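Local coordinates for outer membrane protein (Tpn50) (PDB 3OON) that probably binds peptidoglycan through this OmpA-like C-terminal domain, helping to tether the outer membrane to the cell wall, at residues N49-E58 against N114-N123. Residues are numbered along the deposited sequence; the frame is centred on the assembly and turned at random.
Sequences NNILIEGHTE and NRRVEITILN. With SO4 (sulfate ion), chain B.
Leu52 with Thr120 and Glu54 with Glu118 are hydrogen-bonded pairs, closed in both directions, that join strands 51-55 and 114-122 antiparallel in the middle of the OmpA-like domain's mixed sheet, flanked by strands 92-96 and 12-20. Leu122 N to Asn50 O carries the pairing onward. Beyond it the Asn49 amide holds the C-terminal end, ND2 reaching Leu122 O at 3.0 Å, and a water links that same oxygen to Asn50 N.

On the apolar face, Ile53 lies alongside Val117 and Ile119, CG2 being 4.0 Å from Val117 CG1, while Ile51 CD1 meets Ile119 CG2. Ala74 of helix 63-83 packs on Ile53.

The face of Leu52, Glu54, Glu118 and Thr120 is mixed: Leu52 CB rests against Leu122 CD2, and the polar groups gather toward His56, just past strand 51-55. His56 NE2 donates to the syn lone pair of Glu118 OE1 at 2.6 Å, close to the ring plane. Glu118 bends at CG (chi2 94°), carrying its carboxylate towards His56, and its OE2 salt-bridges Arg116 NH2, which sits over one face of the imidazole. A water joins Leu52 O, Glu54 OE1 and Thr120 OG1; the other Glu54 oxygen is bonded to Trp97, whose ring also meets His56.

At the far end the Glu58 carboxylate stacks on the Arg115 guanidinium, planes 3° apart, with OE1 3.5 Å from NH1: a charge pairing without a directed N-H. Arg115 instead spends NE on sulfate O2 (2.8 Å) and NH2 on O1; Glu58 N also grips O2. With Arg73 and Gln59 N they make a site suited to an anion, perhaps part of the peptidoglycan site, as in OmpA-like relatives, though this sulfate probably came from the crystallisation liquor.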
loop_
_atom_site.group_PDB
_atom_site.type_symbol
_atom_site.label_atom_id
_atom_site.label_comp_id
_atom_site.label_asym_id
_atom_site.label_seq_id
_atom_site.Cartn_x
_atom_site.Cartn_y
_atom_site.Cartn_z
ATOM N N ASN A 49 -12.769 0.439 11.641
ATOM C CA ASN A 49 -12.994 1.437 10.592
ATOM C C ASN A 49 -14.097 1.104 9.595
ATOM O O ASN A 49 -14.249 -0.044 9.174
ATOM C CB ASN A 49 -11.703 1.725 9.826
ATOM C CG ASN A 49 -10.540 2.032 10.744
ATOM O OD1 ASN A 49 -10.080 1.166 11.489
ATOM N ND2 ASN A 49 -10.067 3.268 10.707
ATOM N N ASN A 50 -14.850 2.135 9.215
ATOM C CA ASN A 50 -15.742 2.057 8.074
ATOM C C ASN A 50 -14.909 2.262 6.825
ATOM O O ASN A 50 -13.808 2.811 6.904
ATOM C CB ASN A 50 -16.840 3.114 8.187
ATOM C CG ASN A 50 -17.688 2.919 9.434
ATOM O OD1 ASN A 50 -18.208 1.828 9.662
ATOM N ND2 ASN A 50 -17.811 3.960 10.253
ATOM N N ILE A 51 -15.413 1.807 5.684
ATOM C CA ILE A 51 -14.693 2.007 4.420
ATOM C C ILE A 51 -15.567 2.647 3.345
ATOM O O ILE A 51 -16.788 2.529 3.368
ATOM C CB ILE A 51 -14.046 0.703 3.853
ATOM C CG1 ILE A 51 -15.099 -0.339 3.465
ATOM C CG2 ILE A 51 -13.009 0.110 4.832
ATOM C CD1 ILE A 51 -14.494 -1.529 2.693
ATOM N N LEU A 52 -14.923 3.323 2.407
ATOM C CA LEU A 52 -15.606 3.891 1.249
ATOM C C LEU A 52 -15.010 3.253 0.007
ATOM O O LEU A 52 -13.780 3.265 -0.159
ATOM C CB LEU A 52 -15.382 5.408 1.216
ATOM C CG LEU A 52 -15.651 6.139 -0.105
ATOM C CD1 LEU A 52 -17.138 6.143 -0.412
ATOM C CD2 LEU A 52 -15.143 7.567 0.005
ATOM N N ILE A 53 -15.865 2.687 -0.848
ATOM C CA ILE A 53 -15.411 2.041 -2.072
ATOM C C ILE A 53 -15.941 2.840 -3.246
ATOM O O ILE A 53 -17.162 3.034 -3.369
ATOM C CB ILE A 53 -15.892 0.583 -2.204
ATOM C CG1 ILE A 53 -15.585 -0.209 -0.927
ATOM C CG2 ILE A 53 -15.262 -0.065 -3.457
ATOM C CD1 ILE A 53 -15.945 -1.687 -1.017
ATOM N N GLU A 54 -15.030 3.298 -4.102
ATOM C CA GLU A 54 -15.376 4.190 -5.211
ATOM C C GLU A 54 -15.060 3.541 -6.549
ATOM O O GLU A 54 -13.928 3.075 -6.770
ATOM C CB GLU A 54 -14.623 5.517 -5.080
ATOM C CG GLU A 54 -14.932 6.264 -3.788
ATOM C CD GLU A 54 -14.155 7.546 -3.659
ATOM O OE1 GLU A 54 -13.040 7.518 -3.088
ATOM O OE2 GLU A 54 -14.657 8.586 -4.133
ATOM N N GLY A 55 -16.068 3.486 -7.416
ATOM C CA GLY A 55 -15.965 2.828 -8.717
ATOM C C GLY A 55 -15.922 3.837 -9.848
ATOM O O GLY A 55 -16.376 4.986 -9.696
ATOM N N HIS A 56 -15.381 3.401 -10.985
ATOM C CA HIS A 56 -15.192 4.260 -12.137
ATOM C C HIS A 56 -15.440 3.520 -13.443
ATOM O O HIS A 56 -15.245 2.296 -13.553
ATOM C CB HIS A 56 -13.768 4.845 -12.170
ATOM C CG HIS A 56 -13.391 5.603 -10.937
ATOM N ND1 HIS A 56 -13.551 6.967 -10.821
ATOM C CD2 HIS A 56 -12.859 5.186 -9.764
ATOM C CE1 HIS A 56 -13.134 7.359 -9.631
ATOM N NE2 HIS A 56 -12.708 6.297 -8.969
ATOM N N THR A 57 -15.884 4.287 -14.430
ATOM C CA THR A 57 -15.963 3.824 -15.799
ATOM C C THR A 57 -15.063 4.720 -16.635
ATOM O O THR A 57 -14.594 5.755 -16.160
ATOM C CB THR A 57 -17.394 3.908 -16.352
ATOM O OG1 THR A 57 -17.919 5.216 -16.099
ATOM C CG2 THR A 57 -18.293 2.886 -15.686
ATOM N N GLU A 58 -14.839 4.320 -17.882
ATOM C CA GLU A 58 -14.012 5.100 -18.799
ATOM C C GLU A 58 -14.798 5.624 -19.998
ATOM O O GLU A 58 -14.518 6.717 -20.492
ATOM C CB GLU A 58 -12.811 4.278 -19.254
ATOM C CG GLU A 58 -11.859 3.957 -18.108
ATOM C CD GLU A 58 -10.558 3.324 -18.555
ATOM O OE1 GLU A 58 -10.449 2.903 -19.731
ATOM O OE2 GLU A 58 -9.637 3.239 -17.711
ATOM N N ASN A 114 -8.567 -3.369 -17.211
ATOM C CA ASN A 114 -8.254 -2.679 -15.952
ATOM C C ASN A 114 -9.006 -1.365 -15.731
ATOM O O ASN A 114 -8.927 -0.441 -16.539
ATOM C CB ASN A 114 -6.747 -2.423 -15.832
ATOM C CG ASN A 114 -6.017 -3.526 -15.083
ATOM O OD1 ASN A 114 -6.520 -4.078 -14.097
ATOM N ND2 ASN A 114 -4.804 -3.826 -15.523
ATOM N N ARG A 115 -9.714 -1.294 -14.606
ATOM C CA ARG A 115 -10.438 -0.093 -14.210
ATOM C C ARG A 115 -10.078 0.304 -12.776
ATOM O O ARG A 115 -9.843 -0.554 -11.915
ATOM C CB ARG A 115 -11.950 -0.305 -14.323
ATOM C CG ARG A 115 -12.465 -0.528 -15.738
ATOM C CD ARG A 115 -12.244 0.699 -16.594
ATOM N NE ARG A 115 -12.705 0.498 -17.968
ATOM C CZ ARG A 115 -11.963 -0.011 -18.954
ATOM N NH1 ARG A 115 -10.704 -0.399 -18.739
ATOM N NH2 ARG A 115 -12.486 -0.149 -20.166
ATOM N N ARG A 116 -10.057 1.611 -12.537
ATOM C CA ARG A 116 -9.654 2.174 -11.264
ATOM C C ARG A 116 -10.713 1.924 -10.198
ATOM O O ARG A 116 -11.911 2.113 -10.436
ATOM C CB ARG A 116 -9.407 3.679 -11.405
ATOM C CG ARG A 116 -8.214 4.056 -12.306
ATOM C CD ARG A 116 -8.106 5.572 -12.478
ATOM N NE ARG A 116 -8.514 6.275 -11.256
ATOM C CZ ARG A 116 -9.562 7.093 -11.153
ATOM N NH1 ARG A 116 -10.327 7.363 -12.207
ATOM N NH2 ARG A 116 -9.829 7.656 -9.984
ATOM N N VAL A 117 -10.249 1.476 -9.032
ATOM C CA VAL A 117 -11.077 1.361 -7.835
ATOM C C VAL A 117 -10.265 1.975 -6.713
ATOM O O VAL A 117 -9.036 1.852 -6.669
ATOM C CB VAL A 117 -11.441 -0.111 -7.458
ATOM C CG1 VAL A 117 -12.416 -0.146 -6.267
ATOM C CG2 VAL A 117 -12.068 -0.849 -8.609
ATOM N N GLU A 118 -10.950 2.660 -5.812
ATOM C CA GLU A 118 -10.302 3.161 -4.629
ATOM C C GLU A 118 -11.093 2.646 -3.462
ATOM O O GLU A 118 -12.324 2.539 -3.537
ATOM C CB GLU A 118 -10.268 4.688 -4.600
ATOM C CG GLU A 118 -9.360 5.317 -5.644
ATOM C CD GLU A 118 -10.114 5.686 -6.906
ATOM O OE1 GLU A 118 -11.229 6.267 -6.789
ATOM O OE2 GLU A 118 -9.593 5.392 -8.008
ATOM N N ILE A 119 -10.380 2.311 -2.398
ATOM C CA ILE A 119 -10.994 2.005 -1.124
ATOM C C ILE A 119 -10.305 2.869 -0.074
ATOM O O ILE A 119 -9.066 2.877 0.031
ATOM C CB ILE A 119 -10.842 0.528 -0.756
ATOM C CG1 ILE A 119 -11.595 -0.362 -1.748
ATOM C CG2 ILE A 119 -11.361 0.283 0.669
ATOM C CD1 ILE A 119 -11.413 -1.866 -1.522
ATOM N N THR A 120 -11.091 3.612 0.690
ATOM C CA THR A 120 -10.540 4.440 1.757
ATOM C C THR A 120 -10.886 3.860 3.125
ATOM O O THR A 120 -12.056 3.625 3.425
ATOM C CB THR A 120 -11.019 5.893 1.640
ATOM O OG1 THR A 120 -10.643 6.407 0.355
ATOM C CG2 THR A 120 -10.385 6.776 2.722
ATOM N N ILE A 121 -9.860 3.623 3.938
ATOM C CA ILE A 121 -10.072 3.231 5.329
ATOM C C ILE A 121 -10.366 4.524 6.063
ATOM O O ILE A 121 -9.475 5.357 6.263
ATOM C CB ILE A 121 -8.858 2.508 5.936
ATOM C CG1 ILE A 121 -8.467 1.306 5.065
ATOM C CG2 ILE A 121 -9.182 2.042 7.362
ATOM C CD1 ILE A 121 -7.110 0.692 5.420
ATOM N N LEU A 122 -11.636 4.713 6.412
ATOM C CA LEU A 122 -12.100 5.985 6.961
ATOM C C LEU A 122 -11.662 6.148 8.401
ATOM O O LEU A 122 -11.724 5.205 9.189
ATOM C CB LEU A 122 -13.625 6.101 6.855
ATOM C CG LEU A 122 -14.222 5.997 5.448
ATOM C CD1 LEU A 122 -15.735 5.938 5.536
ATOM C CD2 LEU A 122 -13.759 7.159 4.534
ATOM N N ASN A 123 -11.225 7.356 8.726
ATOM C CA ASN A 123 -10.751 7.690 10.067
ATOM C C ASN A 123 -11.727 7.344 11.189
ATOM O O ASN A 123 -11.369 6.609 12.122
ATOM C CB ASN A 123 -10.376 9.165 10.128
ATOM C CG ASN A 123 -8.897 9.388 9.944
ATOM O OD1 ASN A 123 -8.444 9.768 8.862
ATOM N ND2 ASN A 123 -8.127 9.151 11.005
HETATM S S SO4 B . -16.117 1.161 -19.162
HETATM O O1 SO4 B . -15.246 0.865 -20.298
HETATM O O2 SO4 B . -15.316 1.457 -17.980
HETATM O O3 SO4 B . -16.930 2.322 -19.515
HETATM O O4 SO4 B . -16.987 0.014 -18.927
HETATM O O HOH W 1 -14.086 4.645 10.348
HETATM O O HOH W 2 -12.192 5.443 -1.691
HETATM O O HOH W 3 -14.021 0.807 -11.268
HETATM O O HOH W 4 -10.963 3.386 -14.624
#